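Local coordinates for protein protease Do-like 2, chloroplastic (Arabidopsis thaliana, PDB 4FLN) that carries out the primary cleavage of the photodamaged D1 protein of photosystem II as a chloroplast serine protease, at residues Gly143-Leu148 / Leu187-Asp192. Residues are numbered along the deposited sequence; the frame is centred on the assembly and turned at random.
Sequences GHLPRL and LGIQID
Pro-146 and Ile-189 meet where the loop leading into the second six-stranded β-barrel of a trypsin-like protease domain passes over that barrel, a plain case of a loop packed on a strand through apolar groups, with no hydrogen bond between them. CG and CD of the proline ring are the atoms that meet the terminal methyl of the isoleucine: Pro-146 CG lies 3.7 Å from Ile-189 CD1, and Pro-146 CD is hardly farther from the same methyl, at 3.9 Å. The isoleucine reaches this point because CG1 stands anti to its carbonyl carbon (chi1 -56°) and the next bond is extended (chi2 167°), which carries CD1 out from the strand toward the loop. Val-171, on the adjacent strand 165-178, packs against both partners, while Pro-232 of strand 228-232 touches Ile-189 and also Leu-145, so that the neighbouring strands share in the apolar patch.

A second apolar contact lies two residues back along strand 185-191. Leu-145 and Leu-187 reach toward each other tip to tip, and one methyl from each makes the contact, Leu-145 CD1 with Leu-187 CD2 at 3.9 Å. On the loop side, CG of Leu-145 stands opposite the backbone N (chi1 -174°), which directs its branches toward Leu-187. The backbones stay well apart, with 8.6 Å between the CA atoms of Pro-146 and Ile-189. The carbonyl oxygen of Pro-146 accepts a hydrogen bond from Arg-317 NH2, and that of Gly-143 is hydrogen-bonded to Thr-233 OG1. Linking the two contacts is a longer approach, Leu-145 CD1 to Ile-189 CD1 at 4.4 Å.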
loop_
_atom_site.group_PDB
_atom_site.type_symbol
_atom_site.label_atom_id
_atom_site.label_comp_id
_atom_site.label_asym_id
_atom_site.label_seq_id
_atom_site.Cartn_x
_atom_site.Cartn_y
_atom_site.Cartn_z
ATOM N N GLY B 143 -31.541 29.284 19.424
ATOM C CA GLY B 143 -30.811 30.536 19.513
ATOM C C GLY B 143 -30.621 31.218 18.172
ATOM O O GLY B 143 -30.900 30.647 17.124
ATOM N N HIS B 144 -30.157 32.462 18.200
ATOM C CA HIS B 144 -29.833 33.161 16.964
ATOM C C HIS B 144 -28.438 32.730 16.497
ATOM O O HIS B 144 -27.748 31.987 17.190
ATOM C CB HIS B 144 -29.915 34.687 17.166
ATOM N N LEU B 145 -28.019 33.212 15.334
ATOM C CA LEU B 145 -26.745 32.809 14.756
ATOM C C LEU B 145 -25.549 33.416 15.509
ATOM O O LEU B 145 -25.473 34.632 15.698
ATOM C CB LEU B 145 -26.713 33.191 13.274
ATOM C CG LEU B 145 -25.529 32.754 12.419
ATOM C CD1 LEU B 145 -25.828 31.440 11.728
ATOM C CD2 LEU B 145 -25.216 33.833 11.403
ATOM N N PRO B 146 -24.602 32.562 15.926
ATOM C CA PRO B 146 -23.418 32.909 16.725
ATOM C C PRO B 146 -22.427 33.805 15.994
ATOM O O PRO B 146 -22.553 34.019 14.789
ATOM C CB PRO B 146 -22.769 31.549 16.996
ATOM C CG PRO B 146 -23.231 30.692 15.890
ATOM C CD PRO B 146 -24.628 31.125 15.599
ATOM N N ARG B 147 -21.465 34.341 16.739
ATOM C CA ARG B 147 -20.363 35.078 16.144
ATOM C C ARG B 147 -19.096 34.244 16.273
ATOM O O ARG B 147 -18.999 33.375 17.139
ATOM C CB ARG B 147 -20.198 36.455 16.794
ATOM C CG ARG B 147 -21.437 37.329 16.632
ATOM C CD ARG B 147 -21.210 38.808 16.943
ATOM N NE ARG B 147 -22.243 39.628 16.301
ATOM C CZ ARG B 147 -22.112 40.211 15.110
ATOM N NH1 ARG B 147 -20.977 40.092 14.427
ATOM N NH2 ARG B 147 -23.111 40.922 14.600
ATOM N N LEU B 148 -18.148 34.469 15.373
ATOM C CA LEU B 148 -16.874 33.777 15.447
ATOM C C LEU B 148 -16.279 33.888 16.843
ATOM O O LEU B 148 -16.240 34.967 17.434
ATOM C CB LEU B 148 -15.889 34.350 14.432
ATOM C CG LEU B 148 -16.171 34.106 12.950
ATOM C CD1 LEU B 148 -15.012 34.627 12.116
ATOM C CD2 LEU B 148 -16.419 32.624 12.659
ATOM N N LEU B 187 -25.749 27.889 4.290
ATOM C CA LEU B 187 -24.905 28.451 5.323
ATOM C C LEU B 187 -24.556 27.309 6.277
ATOM O O LEU B 187 -25.312 26.341 6.389
ATOM C CB LEU B 187 -25.648 29.574 6.042
ATOM C CG LEU B 187 -24.978 30.392 7.151
ATOM C CD1 LEU B 187 -23.885 31.291 6.593
ATOM C CD2 LEU B 187 -26.020 31.228 7.868
ATOM N N GLY B 188 -23.396 27.398 6.923
ATOM C CA GLY B 188 -22.976 26.404 7.891
ATOM C C GLY B 188 -22.022 26.995 8.907
ATOM O O GLY B 188 -21.342 27.975 8.619
ATOM N N ILE B 189 -21.970 26.395 10.094
ATOM C CA ILE B 189 -21.073 26.839 11.151
ATOM C C ILE B 189 -19.993 25.796 11.354
ATOM O O ILE B 189 -20.296 24.620 11.516
ATOM C CB ILE B 189 -21.816 27.017 12.495
ATOM C CG1 ILE B 189 -22.992 27.982 12.343
ATOM C CG2 ILE B 189 -20.867 27.500 13.587
ATOM C CD1 ILE B 189 -23.944 27.952 13.522
ATOM N N GLN B 190 -18.734 26.226 11.329
ATOM C CA GLN B 190 -17.605 25.359 11.652
ATOM C C GLN B 190 -17.235 25.528 13.117
ATOM O O GLN B 190 -17.187 26.646 13.625
ATOM C CB GLN B 190 -16.398 25.749 10.823
ATOM C CG GLN B 190 -16.082 24.875 9.643
ATOM C CD GLN B 190 -14.761 25.273 8.998
ATOM O OE1 GLN B 190 -13.776 25.540 9.695
ATOM N NE2 GLN B 190 -14.734 25.316 7.668
ATOM N N ILE B 191 -16.965 24.427 13.801
ATOM C CA ILE B 191 -16.494 24.516 15.177
ATOM C C ILE B 191 -15.130 23.875 15.369
ATOM O O ILE B 191 -14.702 23.016 14.608
ATOM C CB ILE B 191 -17.490 23.911 16.202
ATOM C CG1 ILE B 191 -17.765 22.443 15.880
ATOM C CG2 ILE B 191 -18.793 24.741 16.284
ATOM C CD1 ILE B 191 -17.838 21.591 17.118
ATOM N N ASP B 192 -14.499 24.274 16.457
ATOM C CA ASP B 192 -13.096 24.061 16.772
ATOM C C ASP B 192 -12.899 22.668 17.380
ATOM O O ASP B 192 -11.820 22.324 17.842
ATOM C CB ASP B 192 -12.743 25.166 17.779
ATOM C CG ASP B 192 -11.321 25.136 18.237
ATOM O OD1 ASP B 192 -11.053 24.492 19.274
ATOM O OD2 ASP B 192 -10.484 25.798 17.593
#